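Local coordinates for protein beta-N-acetylhexosaminidase (Streptomyces plicatus, PDB 1JAK) that removes terminal N-acetylhexosamine residues from glycosides as a family 20 beta-N-acetylhexosaminidase, probably by substrate-assisted catalysis, at residues T125-D137 with A490-D502. Sequence-based numbering, arbitrary orientation.
Sequences TLRQLLPPAVEKD and AAQAPYWEAAGID
Tyr495 reaches from the last helix of the chain to the turn that follows helix 116-129, and its hydroxyl donates a hydrogen bond to the carbonyl oxygen of Leu130, the first residue past that helix. The bond is short, 2.6 Å from Tyr495 OH to Leu130 O, and the acceptor lies at the ring edge, with the donor tilted 20° from the carbonyl plane.

Apolar packing centres on Pro132. Its CG sits over one face of the Tyr495 ring, 3.7 Å from the centroid, a CH-pi contact, and the same atom meets Pro494 CG at 3.7 Å. A phenylalanine in place of Tyr495 would probably leave Leu130 O without this donor and the ring without its polar link to the end of helix 116-129. Farther along, Ala498 CB packs against both Pro132 O and Glu135 CB. The contact thus joins the family 20 domain 2 to helix 493-499, which comes after 440-447, the last strand of the catalytic (beta/alpha)8 barrel in sequence, and ends in a Schellman motif at Gly500.

Among the polar side chains, Glu135 has CG anti to its carbonyl carbon (chi1 -61°), which brings CG to 3.4 Å from Tyr495 O; a bend at chi2 (-65°) then turns the carboxylate so that OE1 meets Ala499 CB at 3.5 Å. OE1 also forms a salt bridge with Arg185. One water joins Gln128 OE1 to Gln492 NE2, and another connects Lys136 NZ with Ala498 O. Gln128 OE1 also accepts from Ile28 N, and Gln492 NE2 donates to Arg488 O.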
# COMPACT_ATOMS: atom_id res chain seq x y z
N THR A 125 -11.52 -10.38 -5.96
CA THR A 125 -11.68 -11.79 -5.65
C THR A 125 -12.02 -12.54 -6.93
O THR A 125 -11.46 -13.61 -7.20
CB THR A 125 -12.80 -12.00 -4.61
OG1 THR A 125 -12.35 -11.49 -3.35
CG2 THR A 125 -13.16 -13.47 -4.48
N LEU A 126 -12.91 -11.97 -7.72
CA LEU A 126 -13.32 -12.59 -8.98
C LEU A 126 -12.15 -12.87 -9.91
O LEU A 126 -12.08 -13.93 -10.53
CB LEU A 126 -14.35 -11.70 -9.69
CG LEU A 126 -14.84 -12.19 -11.06
CD1 LEU A 126 -15.50 -13.57 -10.93
CD2 LEU A 126 -15.84 -11.18 -11.62
N ARG A 127 -11.22 -11.92 -10.02
CA ARG A 127 -10.08 -12.12 -10.91
C ARG A 127 -9.17 -13.25 -10.46
O ARG A 127 -8.37 -13.76 -11.24
CB ARG A 127 -9.29 -10.81 -11.08
CG ARG A 127 -8.66 -10.26 -9.83
CD ARG A 127 -8.23 -8.81 -10.01
NE ARG A 127 -7.21 -8.63 -11.05
CZ ARG A 127 -6.47 -7.53 -11.19
NH1 ARG A 127 -6.63 -6.51 -10.35
NH2 ARG A 127 -5.56 -7.45 -12.15
N GLN A 128 -9.28 -13.66 -9.19
CA GLN A 128 -8.48 -14.77 -8.69
C GLN A 128 -9.22 -16.09 -8.87
O GLN A 128 -8.60 -17.16 -8.91
CB GLN A 128 -8.11 -14.54 -7.22
CG GLN A 128 -6.97 -13.54 -7.04
CD GLN A 128 -6.48 -13.44 -5.61
OE1 GLN A 128 -6.34 -14.45 -4.92
NE2 GLN A 128 -6.21 -12.22 -5.15
N LEU A 129 -10.54 -16.03 -8.98
CA LEU A 129 -11.34 -17.24 -9.19
C LEU A 129 -11.21 -17.66 -10.65
O LEU A 129 -11.27 -18.84 -10.98
CB LEU A 129 -12.81 -16.97 -8.83
CG LEU A 129 -13.05 -16.68 -7.34
CD1 LEU A 129 -14.51 -16.32 -7.11
CD2 LEU A 129 -12.66 -17.90 -6.51
N LEU A 130 -11.04 -16.68 -11.53
CA LEU A 130 -10.85 -16.96 -12.95
C LEU A 130 -9.45 -17.54 -13.11
O LEU A 130 -8.60 -17.38 -12.22
CB LEU A 130 -10.99 -15.66 -13.76
CG LEU A 130 -12.43 -15.15 -13.90
CD1 LEU A 130 -12.44 -13.73 -14.43
CD2 LEU A 130 -13.21 -16.08 -14.82
N PRO A 131 -9.19 -18.24 -14.23
CA PRO A 131 -7.88 -18.86 -14.50
C PRO A 131 -6.76 -17.87 -14.83
O PRO A 131 -7.02 -16.74 -15.21
CB PRO A 131 -8.19 -19.79 -15.67
CG PRO A 131 -9.22 -19.01 -16.43
CD PRO A 131 -10.14 -18.52 -15.32
N PRO A 132 -5.50 -18.31 -14.68
CA PRO A 132 -4.31 -17.49 -14.94
C PRO A 132 -4.33 -16.81 -16.31
O PRO A 132 -3.77 -15.73 -16.49
CB PRO A 132 -3.16 -18.48 -14.81
CG PRO A 132 -3.67 -19.46 -13.81
CD PRO A 132 -5.10 -19.67 -14.25
N ALA A 133 -4.96 -17.47 -17.28
CA ALA A 133 -5.04 -16.94 -18.64
C ALA A 133 -5.68 -15.55 -18.67
O ALA A 133 -5.48 -14.79 -19.62
CB ALA A 133 -5.84 -17.89 -19.53
N VAL A 134 -6.43 -15.21 -17.63
CA VAL A 134 -7.10 -13.92 -17.56
C VAL A 134 -6.10 -12.76 -17.55
O VAL A 134 -6.46 -11.61 -17.85
CB VAL A 134 -8.02 -13.84 -16.30
CG1 VAL A 134 -7.18 -13.68 -15.04
CG2 VAL A 134 -9.02 -12.70 -16.44
N GLU A 135 -4.85 -13.06 -17.22
CA GLU A 135 -3.79 -12.05 -17.16
C GLU A 135 -3.17 -11.71 -18.52
O GLU A 135 -2.46 -10.72 -18.65
CB GLU A 135 -2.67 -12.52 -16.23
CG GLU A 135 -3.06 -12.77 -14.78
CD GLU A 135 -3.51 -11.51 -14.06
OE1 GLU A 135 -3.13 -10.39 -14.49
OE2 GLU A 135 -4.23 -11.63 -13.05
N LYS A 136 -3.44 -12.54 -19.53
CA LYS A 136 -2.88 -12.32 -20.87
C LYS A 136 -3.47 -11.11 -21.59
O LYS A 136 -4.57 -10.66 -21.28
CB LYS A 136 -3.09 -13.57 -21.72
CG LYS A 136 -2.50 -14.84 -21.12
CD LYS A 136 -0.98 -14.79 -21.05
CE LYS A 136 -0.36 -14.73 -22.44
NZ LYS A 136 1.13 -14.80 -22.39
N ASP A 137 -2.72 -10.59 -22.56
CA ASP A 137 -3.15 -9.43 -23.33
C ASP A 137 -3.84 -9.79 -24.65
O ASP A 137 -4.40 -8.93 -25.32
CB ASP A 137 -1.97 -8.51 -23.61
CG ASP A 137 -0.83 -9.22 -24.31
OD1 ASP A 137 -1.08 -9.89 -25.34
OD2 ASP A 137 0.33 -9.10 -23.84
N ALA A 490 1.11 -20.27 -3.39
CA ALA A 490 1.72 -21.05 -4.46
C ALA A 490 0.89 -20.97 -5.74
O ALA A 490 1.43 -20.95 -6.84
CB ALA A 490 1.87 -22.50 -4.03
N ALA A 491 -0.43 -20.91 -5.56
CA ALA A 491 -1.36 -20.86 -6.68
C ALA A 491 -1.24 -19.60 -7.52
O ALA A 491 -1.72 -19.56 -8.66
CB ALA A 491 -2.78 -21.01 -6.17
N GLN A 492 -0.61 -18.56 -6.97
CA GLN A 492 -0.47 -17.30 -7.70
C GLN A 492 0.58 -17.35 -8.80
O GLN A 492 0.53 -16.55 -9.74
CB GLN A 492 -0.10 -16.17 -6.73
CG GLN A 492 -1.02 -16.02 -5.52
CD GLN A 492 -2.48 -15.84 -5.90
OE1 GLN A 492 -2.82 -15.02 -6.74
NE2 GLN A 492 -3.35 -16.61 -5.25
N ALA A 493 1.52 -18.28 -8.71
CA ALA A 493 2.60 -18.40 -9.69
C ALA A 493 2.20 -18.26 -11.16
O ALA A 493 2.73 -17.40 -11.87
CB ALA A 493 3.35 -19.72 -9.48
N PRO A 494 1.26 -19.09 -11.63
CA PRO A 494 0.85 -18.97 -13.04
C PRO A 494 0.23 -17.62 -13.40
O PRO A 494 0.35 -17.17 -14.54
CB PRO A 494 -0.11 -20.14 -13.22
CG PRO A 494 -0.69 -20.32 -11.85
CD PRO A 494 0.51 -20.16 -10.96
N TYR A 495 -0.42 -16.98 -12.43
CA TYR A 495 -1.03 -15.68 -12.68
C TYR A 495 0.07 -14.63 -12.85
O TYR A 495 0.02 -13.81 -13.77
CB TYR A 495 -1.94 -15.27 -11.51
CG TYR A 495 -3.18 -16.13 -11.36
CD1 TYR A 495 -3.10 -17.40 -10.80
CD2 TYR A 495 -4.42 -15.66 -11.79
CE1 TYR A 495 -4.24 -18.20 -10.68
CE2 TYR A 495 -5.56 -16.45 -11.68
CZ TYR A 495 -5.46 -17.72 -11.12
OH TYR A 495 -6.58 -18.51 -11.01
N TRP A 496 1.06 -14.65 -11.96
CA TRP A 496 2.14 -13.68 -12.05
C TRP A 496 2.96 -13.87 -13.32
O TRP A 496 3.36 -12.90 -13.96
CB TRP A 496 3.02 -13.77 -10.80
CG TRP A 496 2.27 -13.37 -9.56
CD1 TRP A 496 1.19 -12.53 -9.49
CD2 TRP A 496 2.56 -13.76 -8.21
NE1 TRP A 496 0.80 -12.37 -8.18
CE2 TRP A 496 1.62 -13.11 -7.38
CE3 TRP A 496 3.52 -14.59 -7.62
CZ2 TRP A 496 1.62 -13.26 -5.98
CZ3 TRP A 496 3.52 -14.74 -6.24
CH2 TRP A 496 2.57 -14.07 -5.43
N GLU A 497 3.19 -15.13 -13.69
CA GLU A 497 3.94 -15.43 -14.90
C GLU A 497 3.20 -14.87 -16.12
O GLU A 497 3.79 -14.22 -16.98
CB GLU A 497 4.12 -16.94 -15.05
CG GLU A 497 5.13 -17.54 -14.07
CD GLU A 497 5.12 -19.05 -14.07
OE1 GLU A 497 4.72 -19.65 -15.10
OE2 GLU A 497 5.52 -19.65 -13.05
N ALA A 498 1.90 -15.13 -16.17
CA ALA A 498 1.08 -14.65 -17.28
C ALA A 498 0.99 -13.13 -17.31
O ALA A 498 0.89 -12.53 -18.38
CB ALA A 498 -0.32 -15.25 -17.18
N ALA A 499 1.05 -12.51 -16.13
CA ALA A 499 0.97 -11.05 -16.02
C ALA A 499 2.31 -10.35 -16.18
O ALA A 499 2.37 -9.12 -16.26
CB ALA A 499 0.35 -10.68 -14.67
N GLY A 500 3.39 -11.12 -16.21
CA GLY A 500 4.71 -10.52 -16.36
C GLY A 500 5.20 -9.91 -15.06
O GLY A 500 5.98 -8.95 -15.06
N ILE A 501 4.74 -10.46 -13.94
CA ILE A 501 5.15 -9.97 -12.63
C ILE A 501 6.27 -10.86 -12.09
O ILE A 501 6.04 -12.02 -11.75
CB ILE A 501 3.97 -9.98 -11.64
CG1 ILE A 501 2.88 -9.02 -12.12
CG2 ILE A 501 4.46 -9.60 -10.24
CD1 ILE A 501 1.63 -9.00 -11.26
N ASP A 502 7.47 -10.32 -12.01
CA ASP A 502 8.58 -11.10 -11.50
C ASP A 502 8.40 -11.24 -9.99
O ASP A 502 7.87 -10.34 -9.34
CB ASP A 502 9.92 -10.43 -11.82
CG ASP A 502 11.11 -11.33 -11.54
OD1 ASP A 502 10.97 -12.57 -11.68
OD2 ASP A 502 12.19 -10.80 -11.20
O HOH W 1 -6.04 -16.89 -5.53
O HOH W 2 0.60 -9.92 -19.58
O HOH W 3 2.29 -13.11 -20.68